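Local coordinates for protein amidase, hydantoinase/carbamoylase family (PDB 5I4M) that probably hydrolyses N-carbamoyl-L-amino acids as a two-zinc amidase of the peptidase M20 family, at residues L32-L36 against A409-I414; T110-D115 against H403-A409. All blocks are in the same frame, centred on the assembly; numbering follows the deposited sequence.

Contact 1. Residues L32-L36 against A409-I414; sequences LWDSL and ATPAWI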
# COMPACT_ATOMS: atom_id res chain seq x y z
N LEU A 32 -23.45 -11.95 -30.07
CA LEU A 32 -23.22 -11.21 -28.84
C LEU A 32 -22.13 -11.86 -27.99
O LEU A 32 -21.21 -11.19 -27.52
CB LEU A 32 -24.53 -11.11 -28.05
CG LEU A 32 -24.43 -10.52 -26.64
CD1 LEU A 32 -23.80 -9.15 -26.67
CD2 LEU A 32 -25.83 -10.45 -26.02
N TRP A 33 -22.22 -13.18 -27.79
CA TRP A 33 -21.21 -13.89 -27.01
C TRP A 33 -19.82 -13.70 -27.61
O TRP A 33 -18.86 -13.42 -26.88
CB TRP A 33 -21.55 -15.38 -26.93
CG TRP A 33 -20.54 -16.15 -26.12
CD1 TRP A 33 -19.43 -16.80 -26.59
CD2 TRP A 33 -20.54 -16.32 -24.70
NE1 TRP A 33 -18.74 -17.38 -25.55
CE2 TRP A 33 -19.40 -17.09 -24.38
CE3 TRP A 33 -21.38 -15.89 -23.67
CZ2 TRP A 33 -19.10 -17.46 -23.07
CZ3 TRP A 33 -21.08 -16.25 -22.37
CH2 TRP A 33 -19.95 -17.02 -22.08
N ASP A 34 -19.69 -13.86 -28.93
CA ASP A 34 -18.39 -13.69 -29.56
C ASP A 34 -17.88 -12.26 -29.40
O ASP A 34 -16.67 -12.05 -29.25
CB ASP A 34 -18.45 -14.07 -31.04
CG ASP A 34 -18.69 -15.56 -31.25
OD1 ASP A 34 -18.54 -16.32 -30.28
OD2 ASP A 34 -19.04 -15.95 -32.38
N SER A 35 -18.77 -11.28 -29.41
CA SER A 35 -18.31 -9.92 -29.19
C SER A 35 -17.78 -9.75 -27.77
O SER A 35 -16.79 -9.03 -27.56
CB SER A 35 -19.41 -8.90 -29.51
OG SER A 35 -20.42 -8.86 -28.51
N LEU A 36 -18.39 -10.44 -26.80
CA LEU A 36 -17.87 -10.41 -25.43
C LEU A 36 -16.50 -11.07 -25.35
O LEU A 36 -15.59 -10.54 -24.70
CB LEU A 36 -18.85 -11.08 -24.47
CG LEU A 36 -20.03 -10.19 -24.10
CD1 LEU A 36 -21.23 -11.01 -23.61
CD2 LEU A 36 -19.62 -9.19 -23.02
N ALA A 409 -20.58 -15.90 -16.71
CA ALA A 409 -22.00 -16.03 -17.03
C ALA A 409 -22.15 -17.07 -18.13
O ALA A 409 -21.22 -17.30 -18.91
CB ALA A 409 -22.60 -14.70 -17.48
N THR A 410 -23.30 -17.72 -18.17
CA THR A 410 -23.51 -18.71 -19.22
C THR A 410 -23.99 -18.04 -20.50
O THR A 410 -24.62 -16.99 -20.46
CB THR A 410 -24.54 -19.75 -18.80
OG1 THR A 410 -25.83 -19.12 -18.74
CG2 THR A 410 -24.19 -20.34 -17.45
N PRO A 411 -23.71 -18.65 -21.66
CA PRO A 411 -24.31 -18.14 -22.91
C PRO A 411 -25.82 -17.98 -22.83
O PRO A 411 -26.36 -16.98 -23.34
CB PRO A 411 -23.89 -19.21 -23.94
CG PRO A 411 -22.58 -19.72 -23.40
CD PRO A 411 -22.71 -19.71 -21.90
N ALA A 412 -26.52 -18.93 -22.20
CA ALA A 412 -27.97 -18.82 -22.04
C ALA A 412 -28.36 -17.53 -21.32
O ALA A 412 -29.27 -16.82 -21.77
CB ALA A 412 -28.52 -20.03 -21.29
N TRP A 413 -27.71 -17.23 -20.20
CA TRP A 413 -28.03 -16.00 -19.47
C TRP A 413 -27.75 -14.77 -20.31
O TRP A 413 -28.54 -13.82 -20.33
CB TRP A 413 -27.22 -15.91 -18.17
CG TRP A 413 -27.55 -16.93 -17.17
CD1 TRP A 413 -28.70 -17.69 -17.10
CD2 TRP A 413 -26.74 -17.33 -16.07
NE1 TRP A 413 -28.63 -18.53 -16.02
CE2 TRP A 413 -27.44 -18.33 -15.37
CE3 TRP A 413 -25.47 -16.93 -15.61
CZ2 TRP A 413 -26.91 -18.95 -14.24
CZ3 TRP A 413 -24.95 -17.55 -14.48
CH2 TRP A 413 -25.67 -18.56 -13.81
N ILE A 414 -26.59 -14.74 -20.97
CA ILE A 414 -26.21 -13.58 -21.77
C ILE A 414 -27.24 -13.32 -22.86
O ILE A 414 -27.71 -12.19 -23.04
CB ILE A 414 -24.80 -13.79 -22.36
CG1 ILE A 414 -23.76 -13.78 -21.24
CG2 ILE A 414 -24.45 -12.73 -23.41
CD1 ILE A 414 -23.76 -12.48 -20.43
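Trp33 lays the six-membered part of its indole against Pro411, the first residue of helix 411-429. The proline ring is the bump here: its CG sits 3.8 Å from the centroid of the six-membered ring of Trp33, only 7° off the ring normal, a CH-pi contact made squarely over one face. CG of Trp33 stands anti to the backbone N (chi1 -179°), and this swings the indole out from helix 29-39 until its far rim reaches the other segment. That rim is met near the ring plane by two different things. The carbonyl Ala409 O comes to 3.4 Å from Trp33 CH2, while Ile414 CG1 lies 3.8 Å from Trp33 CZ3, so the edge fits into the notch between the loop and the first turn of the helix.

One turn on, Ile414 is the second bump. Its CG2 methyl drops between two leucines of helix 29-39, 3.7 Å from Leu32 CD2 and 3.7 Å from Leu36 CD1; the Leu32 side chain crosses it at about a right angle, whereas Leu36 reaches it tip to tip. Leu121 of helix 117-132 also packs on both leucines.

Thr410 is the N-cap of helix 411-429, its OG1 accepting from Trp413 N at 3.0 Å, a capping bond that closes the first turn of the helix, from which Pro411 and Ile414 face the tryptophan.

No hydrogen bond joins the two segments. Shape and dispersion therefore hold helix 29-39 against the start of helix 411-429, with the leucines and Ile414 buried and the proline at the solvent-facing border.

Contact 2. Residues T110-D115 against H403-A409; sequences TGGRFD and HNEIEDA. With ZN (zinc ion), chain D; ZN (zinc ion), chain C; 3PG (3-phosphoglyceric acid), chain E.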
# COMPACT_ATOMS: atom_id res chain seq x y z
N THR A 110 -9.00 -6.21 -10.80
CA THR A 110 -9.40 -7.62 -10.78
C THR A 110 -10.75 -7.79 -11.45
O THR A 110 -11.67 -8.44 -10.93
CB THR A 110 -9.46 -8.14 -9.34
OG1 THR A 110 -10.32 -7.30 -8.57
CG2 THR A 110 -8.08 -8.16 -8.71
N GLY A 111 -10.91 -7.20 -12.62
CA GLY A 111 -12.21 -7.16 -13.25
C GLY A 111 -12.57 -8.45 -13.98
O GLY A 111 -11.72 -9.26 -14.37
N GLY A 112 -13.87 -8.62 -14.17
CA GLY A 112 -14.39 -9.75 -14.92
C GLY A 112 -14.70 -9.37 -16.36
O GLY A 112 -14.66 -8.20 -16.75
N ARG A 113 -15.05 -10.39 -17.14
CA ARG A 113 -15.34 -10.21 -18.55
C ARG A 113 -16.76 -9.73 -18.83
O ARG A 113 -17.11 -9.56 -20.00
CB ARG A 113 -15.09 -11.54 -19.29
CG ARG A 113 -13.60 -11.92 -19.34
CD ARG A 113 -13.37 -13.38 -19.78
NE ARG A 113 -13.97 -14.29 -18.83
CZ ARG A 113 -14.75 -15.32 -19.15
NH1 ARG A 113 -14.99 -15.60 -20.42
NH2 ARG A 113 -15.27 -16.07 -18.18
N PHE A 114 -17.57 -9.50 -17.80
CA PHE A 114 -18.97 -9.18 -18.04
C PHE A 114 -19.45 -7.89 -17.38
O PHE A 114 -20.36 -7.22 -17.90
CB PHE A 114 -19.84 -10.36 -17.58
CG PHE A 114 -19.54 -11.63 -18.31
CD1 PHE A 114 -20.11 -11.89 -19.55
CD2 PHE A 114 -18.65 -12.56 -17.78
CE1 PHE A 114 -19.82 -13.05 -20.24
CE2 PHE A 114 -18.35 -13.74 -18.47
CZ PHE A 114 -18.95 -13.99 -19.69
N ASP A 115 -18.88 -7.53 -16.22
CA ASP A 115 -19.32 -6.32 -15.52
C ASP A 115 -19.19 -5.12 -16.45
O ASP A 115 -18.12 -4.87 -17.01
CB ASP A 115 -18.48 -6.15 -14.25
CG ASP A 115 -18.79 -4.89 -13.46
OD1 ASP A 115 -19.75 -4.14 -13.78
OD2 ASP A 115 -18.05 -4.66 -12.47
N HIS A 403 -16.12 -8.42 -9.58
CA HIS A 403 -14.89 -7.76 -9.16
C HIS A 403 -13.81 -8.77 -8.79
O HIS A 403 -12.93 -8.50 -7.97
CB HIS A 403 -15.16 -6.76 -8.03
CG HIS A 403 -15.84 -5.51 -8.52
ND1 HIS A 403 -15.97 -4.37 -7.76
CD2 HIS A 403 -16.41 -5.23 -9.72
CE1 HIS A 403 -16.59 -3.44 -8.47
NE2 HIS A 403 -16.86 -3.94 -9.66
N ASN A 404 -13.87 -9.93 -9.45
CA ASN A 404 -12.88 -10.99 -9.41
C ASN A 404 -12.75 -11.50 -10.84
O ASN A 404 -13.74 -11.51 -11.58
CB ASN A 404 -13.32 -12.12 -8.44
CG ASN A 404 -12.26 -13.21 -8.24
OD1 ASN A 404 -11.78 -13.82 -9.20
ND2 ASN A 404 -11.91 -13.46 -6.98
N GLU A 405 -11.54 -11.87 -11.24
CA GLU A 405 -11.31 -12.24 -12.63
C GLU A 405 -12.02 -13.53 -13.05
O GLU A 405 -12.15 -13.78 -14.25
CB GLU A 405 -9.80 -12.36 -12.87
CG GLU A 405 -9.09 -11.02 -12.72
CD GLU A 405 -7.65 -11.16 -12.30
OE1 GLU A 405 -6.80 -11.47 -13.16
OE2 GLU A 405 -7.35 -10.95 -11.11
N ILE A 406 -12.51 -14.33 -12.09
CA ILE A 406 -13.27 -15.53 -12.42
C ILE A 406 -14.75 -15.24 -12.62
O ILE A 406 -15.53 -16.19 -12.81
CB ILE A 406 -13.13 -16.62 -11.34
CG1 ILE A 406 -13.80 -16.16 -10.04
CG2 ILE A 406 -11.66 -16.99 -11.13
CD1 ILE A 406 -13.79 -17.20 -8.95
N GLU A 407 -15.17 -13.98 -12.59
CA GLU A 407 -16.54 -13.61 -12.91
C GLU A 407 -17.00 -14.29 -14.19
O GLU A 407 -16.25 -14.35 -15.17
CB GLU A 407 -16.61 -12.08 -13.04
CG GLU A 407 -17.97 -11.51 -13.38
CD GLU A 407 -17.86 -10.06 -13.75
OE1 GLU A 407 -17.79 -9.21 -12.82
OE2 GLU A 407 -17.78 -9.77 -14.96
N ASP A 408 -18.22 -14.83 -14.19
CA ASP A 408 -18.63 -15.65 -15.32
C ASP A 408 -20.14 -15.66 -15.48
O ASP A 408 -20.88 -15.45 -14.51
CB ASP A 408 -18.11 -17.08 -15.17
CG ASP A 408 -17.95 -17.80 -16.50
OD1 ASP A 408 -18.05 -17.15 -17.57
OD2 ASP A 408 -17.69 -19.03 -16.47
N ALA A 409 -20.58 -15.90 -16.71
CA ALA A 409 -22.00 -16.03 -17.03
C ALA A 409 -22.15 -17.07 -18.13
O ALA A 409 -21.22 -17.30 -18.91
CB ALA A 409 -22.60 -14.70 -17.48
ZN ZN D . -17.84 -3.01 -11.33
ZN ZN C . -20.89 -2.36 -13.61
C1 3PG E . -20.13 0.08 -7.30
O1 3PG E . -19.13 -0.28 -6.65
O2 3PG E . -21.29 -0.30 -7.03
C2 3PG E . -19.91 1.01 -8.46
O3 3PG E . -21.14 1.70 -8.78
C3 3PG E . -19.47 0.20 -9.65
O1P 3PG E . -20.53 -0.68 -10.04
P 3PG E . -20.19 -1.94 -11.03
O2P 3PG E . -19.32 -1.39 -12.14
O3P 3PG E . -19.45 -2.92 -10.14
O4P 3PG E . -21.58 -2.39 -11.52
O HOH W 1 -15.79 -7.39 -12.41
O HOH W 2 -14.14 -13.05 -16.09
O HOH W 3 -16.97 -17.91 -20.11
O HOH W 4 -22.33 -0.71 -13.66
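Glu407 presses against the backbone of 110-115. CB rests 3.7 Å from Gly112 CA. With chi1 at 180° the chain leaves the backbone N behind and runs on extended, and Gly112, lacking a side chain, lets the carboxylate carbon CD pass 3.7 Å from its CA. OE2 accepts two bonds, from Phe114 N at 2.9 Å, nearly along its C-O axis, and from Asp115 N at 2.8 Å, on the syn side but 30° out of the carboxylate plane. OE1 accepts a hydrogen bond from a water that accepts from Gly112 N and His403 N, and is also hydrogen-bonded to Ser402 OG.

Asp115 bridges the metals, OD2 on one zinc at 2.0 Å and OD1 on the other at 2.1 Å. His403 NE2 joins the first zinc, its ring nearly coplanar with the aspartate carboxylate and stacked on His247 of the second subunit, while ND1 is hydrogen-bonded to Asn296 O of that subunit. Glu150 completes that zinc's protein ligands; the phosphate of 3-phosphoglyceric acid spans both ions.

Ala409 CB lies over the centre of one Phe114 face, a CH-pi contact, and Arg113 and Asp408 form a salt bridge whose hydrogen bond, NH2 to OD1 at 3.0 Å, is bent and weak.

Two amides, a water and Ser402 thus hold a buried second-shell carboxylate, consistent with Glu407 positioning the aspartate that bridges this M20-type zinc pair.

Ala409 belongs to both contacts, closing the loop 403-409 and leading into helix 411-429. Contact 1 lies nearer the outside, partly buried and wholly within one subunit; contact 2 is buried, at the zinc site, with the second subunit reaching in. Their chemistry follows that placing: apolar packing of one helix on the start of another and the loop leading into it in contact 1, against carboxylates, waters and metal bonds between two loops in contact 2. Phe114 is the seam. Its ring meets Ile414 CD1 through CD1 at 3.8 Å and Trp33 CH2 through CZ at 4.0 Å, so the hydrophobic cluster of contact 1 continues directly onto the loop that carries Asp115.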